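Local coordinates for autoinducer 2-binding protein LsrB (Clostridium saccharobutylicum DSM 13864, PDB 6DSP) that binds the quorum-sensing signal autoinducer-2 in the cleft between two domains, as a receptor of the bacterial solute-binding protein 2 family, at residues P311-V314 with D320-D323; D110-P115 with K119-Q124; G125-L130 with Q168-V173. All coordinates share one frame; numbering follows the deposited sequence.

Interaction 1. Residues P311-V314 with D320-D323; sequences PNSV and DDSD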
loop_
_atom_site.group_PDB
_atom_site.type_symbol
_atom_site.label_atom_id
_atom_site.label_comp_id
_atom_site.label_asym_id
_atom_site.label_seq_id
_atom_site.Cartn_x
_atom_site.Cartn_y
_atom_site.Cartn_z
ATOM N N PRO A 311 12.706 -1.299 14.848
ATOM C CA PRO A 311 11.880 -2.332 15.504
ATOM C C PRO A 311 10.504 -2.443 14.867
ATOM O O PRO A 311 9.976 -1.497 14.277
ATOM C CB PRO A 311 11.766 -1.834 16.952
ATOM C CG PRO A 311 12.164 -0.469 16.941
ATOM C CD PRO A 311 12.991 -0.161 15.734
ATOM N N ASN A 312 9.905 -3.623 15.036
ATOM C CA ASN A 312 8.578 -3.875 14.479
ATOM C C ASN A 312 7.545 -2.874 14.991
ATOM O O ASN A 312 6.574 -2.556 14.284
ATOM C CB ASN A 312 8.138 -5.282 14.846
ATOM C CG ASN A 312 8.897 -6.321 14.063
ATOM O OD1 ASN A 312 9.264 -6.103 12.906
ATOM N ND2 ASN A 312 9.160 -7.442 14.703
ATOM N N SER A 313 7.734 -2.362 16.209
ATOM C CA SER A 313 6.747 -1.463 16.773
ATOM C C SER A 313 6.692 -0.098 16.077
ATOM O O SER A 313 5.751 0.655 16.356
ATOM C CB SER A 313 7.000 -1.294 18.268
ATOM O OG SER A 313 8.306 -0.820 18.511
ATOM N N VAL A 314 7.598 0.225 15.137
ATOM C CA VAL A 314 7.373 1.438 14.341
ATOM C C VAL A 314 6.100 1.356 13.515
ATOM O O VAL A 314 5.543 2.394 13.134
ATOM C CB VAL A 314 8.595 1.823 13.468
ATOM C CG1 VAL A 314 9.849 1.988 14.300
ATOM C CG2 VAL A 314 8.810 0.865 12.269
ATOM N N ASP A 320 5.581 -6.873 19.503
ATOM C CA ASP A 320 6.674 -7.375 20.326
ATOM C C ASP A 320 8.003 -7.106 19.625
ATOM O O ASP A 320 8.197 -7.457 18.450
ATOM C CB ASP A 320 6.431 -8.867 20.522
ATOM C CG ASP A 320 7.346 -9.501 21.547
ATOM O OD1 ASP A 320 8.224 -8.824 22.092
ATOM O OD2 ASP A 320 7.156 -10.717 21.785
ATOM N N ASP A 321 8.920 -6.453 20.335
ATOM C CA ASP A 321 10.229 -6.127 19.800
ATOM C C ASP A 321 11.311 -7.069 20.316
ATOM O O ASP A 321 12.497 -6.806 20.100
ATOM C CB ASP A 321 10.588 -4.668 20.117
ATOM C CG ASP A 321 9.767 -3.658 19.350
ATOM O OD1 ASP A 321 9.261 -3.957 18.242
ATOM O OD2 ASP A 321 9.664 -2.506 19.884
ATOM N N SER A 322 10.927 -8.160 20.975
ATOM C CA SER A 322 11.895 -9.028 21.643
ATOM C C SER A 322 12.922 -9.635 20.694
ATOM O O SER A 322 14.085 -9.776 21.065
ATOM C CB SER A 322 11.177 -10.146 22.410
ATOM O OG SER A 322 10.354 -9.629 23.424
ATOM N N ASP A 323 12.527 -9.987 19.467
ATOM C CA ASP A 323 13.426 -10.649 18.515
ATOM C C ASP A 323 14.077 -9.592 17.621
ATOM O O ASP A 323 13.433 -9.038 16.728
ATOM C CB ASP A 323 12.637 -11.660 17.687
ATOM C CG ASP A 323 13.480 -12.385 16.665
ATOM O OD1 ASP A 323 14.706 -12.165 16.559
ATOM O OD2 ASP A 323 12.880 -13.224 15.961
HETATM O O HOH W 1 6.877 -8.371 16.519
#
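Asp321 carries its CG anti to the carbonyl carbon (chi1 -70°), which brings its carboxylate up against Ser313, whose OG stands between backbone N and carbonyl carbon (chi1 57°) and faces the same way as the Ser313 amide. The two oxygens divide the work. Asp321 OD2 takes a hydrogen bond from Ser313 OG at 2.6 Å, while Asp321 OD1 accepts from Ser313 N at 3.0 Å, and both use their syn lone pairs, so the serine is gripped as if by a fork. Pro311 CB closes in beside this carboxylate, 3.5 Å from Asp321 OD1.

A second, looser link runs through a water that donates to Asp320 O and accepts only weakly from Asn312 ND2. The Asn312 amide is held mainly from elsewhere, by Ser326 at ND2 and Arg118 at OD1. Asp320 meanwhile makes an Asx turn, its OD1 accepting from Ser322 N at 3.0 Å.

The contact thus folds a surface loop between strands 305-311 and 327-330 back on itself. Because the carboxylate meets an amide in the 3-10 segment 312-314 as well as a hydroxyl, its negative charge is probably stabilised there, and the paired bonds restrict its rotation.

Interaction 2. Residues D110-P115 with K119-Q124; sequences DSDVDP and KVMVSQ. With PAV ((2R,4S)-2-methyl-2,3,3,4-tetrahydroxytetrahydrofuran), chain C.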
loop_
_atom_site.group_PDB
_atom_site.type_symbol
_atom_site.label_atom_id
_atom_site.label_comp_id
_atom_site.label_asym_id
_atom_site.label_seq_id
_atom_site.Cartn_x
_atom_site.Cartn_y
_atom_site.Cartn_z
ATOM N N ASP A 110 5.229 -3.567 1.564
ATOM C CA ASP A 110 3.904 -2.994 1.287
ATOM C C ASP A 110 2.882 -3.340 2.366
ATOM O O ASP A 110 2.477 -2.456 3.130
ATOM C CB ASP A 110 3.449 -3.358 -0.133
ATOM C CG ASP A 110 2.079 -2.821 -0.466
ATOM O OD1 ASP A 110 1.846 -1.616 -0.196
ATOM O OD2 ASP A 110 1.259 -3.580 -1.063
ATOM N N SER A 111 2.489 -4.605 2.487
ATOM C CA SER A 111 1.555 -5.038 3.525
ATOM C C SER A 111 2.138 -6.234 4.268
ATOM O O SER A 111 2.401 -7.290 3.664
ATOM C CB SER A 111 0.184 -5.386 2.943
ATOM O OG SER A 111 -0.673 -5.637 4.049
ATOM N N ASP A 112 2.341 -6.060 5.565
ATOM C CA ASP A 112 3.129 -6.971 6.377
ATOM C C ASP A 112 2.318 -8.206 6.789
ATOM O O ASP A 112 1.103 -8.314 6.540
ATOM C CB ASP A 112 3.592 -6.225 7.638
ATOM C CG ASP A 112 4.934 -6.721 8.181
ATOM O OD1 ASP A 112 5.506 -7.744 7.711
ATOM O OD2 ASP A 112 5.419 -6.061 9.115
ATOM N N VAL A 113 3.040 -9.161 7.381
ATOM C CA VAL A 113 2.435 -10.336 8.004
ATOM C C VAL A 113 2.818 -10.350 9.485
ATOM O O VAL A 113 3.469 -9.414 9.973
ATOM C CB VAL A 113 2.881 -11.643 7.304
ATOM C CG1 VAL A 113 2.505 -11.591 5.854
ATOM C CG2 VAL A 113 4.398 -11.827 7.464
ATOM N N ASP A 114 2.490 -11.423 10.213
ATOM C CA ASP A 114 2.918 -11.538 11.597
ATOM C C ASP A 114 4.441 -11.440 11.617
ATOM O O ASP A 114 5.105 -12.196 10.893
ATOM C CB ASP A 114 2.466 -12.902 12.128
ATOM C CG ASP A 114 2.782 -13.136 13.596
ATOM O OD1 ASP A 114 3.732 -12.548 14.103
ATOM O OD2 ASP A 114 2.070 -13.967 14.201
ATOM N N PRO A 115 5.034 -10.520 12.387
ATOM C CA PRO A 115 6.495 -10.339 12.314
ATOM C C PRO A 115 7.279 -11.563 12.769
ATOM O O PRO A 115 8.501 -11.611 12.555
ATOM C CB PRO A 115 6.743 -9.121 13.222
ATOM C CG PRO A 115 5.412 -8.360 13.130
ATOM C CD PRO A 115 4.396 -9.462 13.201
ATOM N N LYS A 119 11.494 -11.834 8.222
ATOM C CA LYS A 119 12.695 -11.203 8.762
ATOM C C LYS A 119 12.618 -9.682 8.701
ATOM O O LYS A 119 12.640 -9.020 9.730
ATOM C CB LYS A 119 13.980 -11.756 8.106
ATOM C CG LYS A 119 14.117 -13.297 8.196
ATOM C CD LYS A 119 13.638 -13.845 9.536
ATOM C CE LYS A 119 14.506 -13.427 10.696
ATOM N NZ LYS A 119 13.985 -13.942 12.056
ATOM N N VAL A 120 12.478 -9.124 7.523
ATOM C CA VAL A 120 12.418 -7.684 7.347
ATOM C C VAL A 120 11.177 -7.355 6.530
ATOM O O VAL A 120 10.831 -8.065 5.571
ATOM C CB VAL A 120 13.665 -7.175 6.599
ATOM C CG1 VAL A 120 13.535 -5.694 6.223
ATOM C CG2 VAL A 120 14.906 -7.380 7.465
ATOM N N MET A 121 10.510 -6.277 6.910
ATOM C CA MET A 121 9.421 -5.646 6.159
ATOM C C MET A 121 9.913 -4.311 5.601
ATOM O O MET A 121 10.495 -3.531 6.354
ATOM C CB MET A 121 8.272 -5.376 7.130
ATOM C CG MET A 121 7.204 -4.407 6.638
ATOM S SD MET A 121 6.231 -5.046 5.260
ATOM C CE MET A 121 5.188 -3.619 5.033
ATOM N N VAL A 122 9.738 -4.066 4.290
ATOM C CA VAL A 122 10.014 -2.757 3.697
ATOM C C VAL A 122 8.708 -2.002 3.527
ATOM O O VAL A 122 7.869 -2.332 2.672
ATOM C CB VAL A 122 10.798 -2.841 2.381
ATOM C CG1 VAL A 122 11.037 -1.439 1.854
ATOM C CG2 VAL A 122 12.135 -3.545 2.643
ATOM N N SER A 123 8.521 -0.989 4.377
ATOM C CA SER A 123 7.247 -0.292 4.472
ATOM C C SER A 123 7.338 1.140 3.948
ATOM O O SER A 123 8.314 1.859 4.211
ATOM C CB SER A 123 6.791 -0.257 5.933
ATOM O OG SER A 123 5.596 0.497 6.060
ATOM N N GLN A 124 6.263 1.572 3.291
ATOM C CA GLN A 124 6.132 2.911 2.760
ATOM C C GLN A 124 5.921 3.983 3.833
ATOM O O GLN A 124 6.009 5.174 3.506
ATOM C CB GLN A 124 4.960 2.969 1.766
ATOM C CG GLN A 124 3.609 2.447 2.290
ATOM C CD GLN A 124 3.363 0.967 2.012
ATOM O OE1 GLN A 124 4.250 0.133 2.230
ATOM N NE2 GLN A 124 2.153 0.621 1.611
HETATM O O2 PAV C . -2.742 1.638 -1.152
HETATM C C2 PAV C . -1.972 0.646 -1.864
HETATM C C1 PAV C . -1.100 1.260 -2.981
HETATM O O5 PAV C . -3.031 -0.134 -2.652
HETATM C C5 PAV C . -2.513 -1.369 -2.895
HETATM C C4 PAV C . -1.216 -1.504 -2.076
HETATM O O4 PAV C . -1.164 -2.770 -1.426
HETATM C C3 PAV C . -1.323 -0.304 -1.129
HETATM O O3 PAV C . -0.048 0.148 -0.762
HETATM O O13 PAV C . -2.093 -0.646 0.002
HETATM O O HOH W 2 3.279 -0.941 5.391
HETATM O O HOH W 3 11.095 -13.344 12.394
#
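Asp110 and Met121 meet where two neighbouring parallel strands, 105-109 and 120-123, of the periplasmic binding protein fold are joined by a loop; there the end of the first strand reaches the ligand cleft. Asp110 N donates to Val122 O at 3.1 Å, continuing the pairing of the strands. With CG anti to N (chi1 179°), the Asp110 carboxylate extends to the autoinducer: its OD1 receives the ligand hydroxyl O3 at 2.6 Å, and its OD2 receives O4 at the same distance. Gln124 NE2 also donates to Asp110 OD1, at 2.9 Å, coming from the anti side, with the amide and carboxylate planes only 11° apart. OD1 is therefore shared between ligand and protein, and Gln124 acts as a second clamp on the carboxylate; Ser85 adds a bond to OD2, and Gln276 holds OE1 of Gln124.

Met121 packs against the backbone of Asp110 and the carboxylate of Asp112. Bent at chi2 (67°), its chain turns along the loop, and its CE comes to 3.5 Å from Asp110 N. Nearer the backbone, Met121 CG and SD lie over one face of the Asp112 carboxylate, with SD 3.6 Å from Asp112 CG. The oxygens of Asp112 bond elsewhere: OD1 accepts from Thr108 and OD2 forms a salt bridge with Arg118, two bonds that would limit its rotation. Beyond the methionine, one water donates to Asp110 O and is hydrogen-bonded to Ser123 OG, 2.8 Å from each of these oxygens.

Interaction 3. Residues G125-L130 with Q168-V173; sequences GTPEQL and QNSWQV. With PAV ((2R,4S)-2-methyl-2,3,3,4-tetrahydroxytetrahydrofuran), chain C.
Trp171 of helix 166-182 leans on Pro127 and Leu130: this helix contributes Gln168 and Trp171 to the ligand cleft of the periplasmic binding protein fold, and the first turn of helix 127-144 packs against Trp171 there. The walk begins at Gln168, whose extended side chain reaches the autoinducer itself: its NE2 donates to ligand O13 at 2.9 Å in a nearly straight bond (172°) and also to Asp224 OD1, and its OE1 is held by Ser161. Ser170 sets its OG 3.5 Å from Pro127 CB, although that hydroxyl makes its hydrogen bond to Asp167 O.

Trp171 follows, and its indole carries most of the contact. With CG anti to the carbonyl carbon (chi1 -50°), the ring swings toward helix 127-144. Leu130 CB lies over one face, 3.9 Å from the centroid of the five-membered ring, a CH-pi contact, and Leu130 CD1 comes to 3.4 Å from Trp171 NE1. Gln168 CA lies over the opposite face, toward its rim. Pro127 CA meets the edge at CD1. Phe250 packs edge-to-face on the tryptophan, and the far end of the ring borders the ligand.

The facing helix starts with a capping box, in which Gln129 N donates to Thr126 OG1 and Thr126 N donates back to Gln129 OE1. At the indole's edge, in the ring plane, Trp171 NE1 donates to a water 2.9 Å away, which in turn donates to Gly125 O.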
loop_
_atom_site.group_PDB
_atom_site.type_symbol
_atom_site.label_atom_id
_atom_site.label_comp_id
_atom_site.label_asym_id
_atom_site.label_seq_id
_atom_site.Cartn_x
_atom_site.Cartn_y
_atom_site.Cartn_z
ATOM N N GLY A 125 5.640 3.621 5.080
ATOM C CA GLY A 125 5.519 4.624 6.129
ATOM C C GLY A 125 4.799 4.068 7.330
ATOM O O GLY A 125 4.236 2.970 7.303
ATOM N N THR A 126 4.838 4.845 8.422
ATOM C CA THR A 126 4.100 4.410 9.597
ATOM C C THR A 126 2.610 4.636 9.367
ATOM O O THR A 126 2.207 5.498 8.563
ATOM C CB THR A 126 4.546 5.176 10.838
ATOM O OG1 THR A 126 4.123 6.538 10.695
ATOM C CG2 THR A 126 6.081 5.113 11.023
ATOM N N PRO A 127 1.759 3.908 10.095
ATOM C CA PRO A 127 0.321 4.106 9.886
ATOM C C PRO A 127 -0.152 5.473 10.337
ATOM O O PRO A 127 -1.100 6.009 9.768
ATOM C CB PRO A 127 -0.341 2.945 10.650
ATOM C CG PRO A 127 0.679 2.446 11.572
ATOM C CD PRO A 127 2.046 2.770 10.977
ATOM N N GLU A 128 0.503 6.066 11.328
ATOM C CA GLU A 128 0.163 7.440 11.688
ATOM C C GLU A 128 0.490 8.397 10.545
ATOM O O GLU A 128 -0.331 9.262 10.198
ATOM C CB GLU A 128 0.871 7.838 12.997
ATOM C CG GLU A 128 0.373 9.172 13.536
ATOM C CD GLU A 128 0.958 9.515 14.899
ATOM O OE1 GLU A 128 1.439 8.576 15.589
ATOM O OE2 GLU A 128 0.931 10.722 15.283
ATOM N N GLN A 129 1.685 8.255 9.948
ATOM C CA GLN A 129 2.074 9.118 8.828
ATOM C C GLN A 129 1.080 8.979 7.684
ATOM O O GLN A 129 0.647 9.972 7.082
ATOM C CB GLN A 129 3.453 8.696 8.272
ATOM C CG GLN A 129 4.683 9.144 9.011
ATOM C CD GLN A 129 5.922 8.667 8.264
ATOM O OE1 GLN A 129 6.028 7.486 7.841
ATOM N NE2 GLN A 129 6.857 9.576 8.069
ATOM N N LEU A 130 0.757 7.736 7.324
ATOM C CA LEU A 130 -0.031 7.509 6.119
ATOM C C LEU A 130 -1.502 7.819 6.362
ATOM O O LEU A 130 -2.155 8.431 5.505
ATOM C CB LEU A 130 0.186 6.075 5.611
ATOM C CG LEU A 130 1.600 5.857 5.062
ATOM C CD1 LEU A 130 1.974 4.389 5.013
ATOM C CD2 LEU A 130 1.723 6.492 3.671
ATOM N N GLN A 168 -3.695 -1.410 4.859
ATOM C CA GLN A 168 -4.755 -0.441 4.655
ATOM C C GLN A 168 -5.622 -0.289 5.894
ATOM O O GLN A 168 -6.085 0.826 6.180
ATOM C CB GLN A 168 -5.574 -0.829 3.440
ATOM C CG GLN A 168 -4.798 -0.795 2.154
ATOM C CD GLN A 168 -5.565 -1.264 0.964
ATOM O OE1 GLN A 168 -6.796 -1.491 1.011
ATOM N NE2 GLN A 168 -4.840 -1.422 -0.147
ATOM N N ASN A 169 -5.864 -1.377 6.637
ATOM C CA ASN A 169 -6.610 -1.241 7.882
ATOM C C ASN A 169 -5.835 -0.455 8.940
ATOM O O ASN A 169 -6.439 0.301 9.701
ATOM C CB ASN A 169 -7.064 -2.612 8.369
ATOM C CG ASN A 169 -8.199 -3.127 7.535
ATOM O OD1 ASN A 169 -9.330 -2.692 7.705
ATOM N ND2 ASN A 169 -7.898 -3.998 6.591
ATOM N N SER A 170 -4.510 -0.582 8.984
ATOM C CA SER A 170 -3.763 0.206 9.961
ATOM C C SER A 170 -3.895 1.690 9.663
ATOM O O SER A 170 -3.966 2.506 10.594
ATOM C CB SER A 170 -2.297 -0.247 10.048
ATOM O OG SER A 170 -1.514 0.157 8.939
ATOM N N TRP A 171 -3.963 2.060 8.384
ATOM C CA TRP A 171 -4.145 3.463 8.040
ATOM C C TRP A 171 -5.538 3.953 8.402
ATOM O O TRP A 171 -5.686 5.087 8.849
ATOM C CB TRP A 171 -3.864 3.699 6.558
ATOM C CG TRP A 171 -2.565 3.132 6.080
ATOM C CD1 TRP A 171 -1.459 2.839 6.801
ATOM C CD2 TRP A 171 -2.300 2.696 4.740
ATOM N NE1 TRP A 171 -0.504 2.254 5.999
ATOM C CE2 TRP A 171 -1.007 2.153 4.728
ATOM C CE3 TRP A 171 -3.036 2.716 3.544
ATOM C CZ2 TRP A 171 -0.430 1.644 3.560
ATOM C CZ3 TRP A 171 -2.467 2.187 2.399
ATOM C CH2 TRP A 171 -1.175 1.652 2.420
ATOM N N GLN A 172 -6.570 3.143 8.155
ATOM C CA GLN A 172 -7.930 3.518 8.514
ATOM C C GLN A 172 -8.033 3.743 10.010
ATOM O O GLN A 172 -8.592 4.747 10.448
ATOM C CB GLN A 172 -8.906 2.446 8.028
ATOM C CG GLN A 172 -10.353 2.835 8.098
ATOM C CD GLN A 172 -11.050 2.543 9.398
ATOM O OE1 GLN A 172 -10.446 2.210 10.382
ATOM N NE2 GLN A 172 -12.357 2.712 9.386
ATOM N N VAL A 173 -7.419 2.875 10.797
ATOM C CA VAL A 173 -7.509 3.030 12.250
ATOM C C VAL A 173 -6.873 4.339 12.685
ATOM O O VAL A 173 -7.439 5.086 13.494
ATOM C CB VAL A 173 -6.878 1.817 12.955
ATOM C CG1 VAL A 173 -6.697 2.105 14.419
ATOM C CG2 VAL A 173 -7.751 0.588 12.745
HETATM O O2 PAV C . -2.742 1.638 -1.152
HETATM C C2 PAV C . -1.972 0.646 -1.864
HETATM C C1 PAV C . -1.100 1.260 -2.981
HETATM O O5 PAV C . -3.031 -0.134 -2.652
HETATM C C5 PAV C . -2.513 -1.369 -2.895
HETATM C C4 PAV C . -1.216 -1.504 -2.076
HETATM O O4 PAV C . -1.164 -2.770 -1.426
HETATM C C3 PAV C . -1.323 -0.304 -1.129
HETATM O O3 PAV C . -0.048 0.148 -0.762
HETATM O O13 PAV C . -2.093 -0.646 0.002
HETATM O O HOH W 4 2.089 1.179 6.741
#

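How the interactions relate
Along the chain, interaction 2 comes first, the first segment of interaction 3 follows at once, and interaction 1 lies far downstream. Their centres are about 12 Å (1 and 2), 13 Å (2 and 3) and 17 Å (1 and 3) apart. Interaction 2 uses strand 120-123 of the eight-stranded mixed sheet, and interaction 1 lies in the loop joining two other strands of that sheet, 305-311 and 327-330. Strand 120-123 leads into helix 127-144, and Gln124 NE2 packs on Trp171 CZ2 at 3.4 Å. Interaction 2 brings Asp110, just after strand 105-109, to the ligand, and interaction 3 brings Gln168 of helix 166-182. Interaction 1, at the surface, borders both, through Asn312 on Pro115 and Val314 on Thr126.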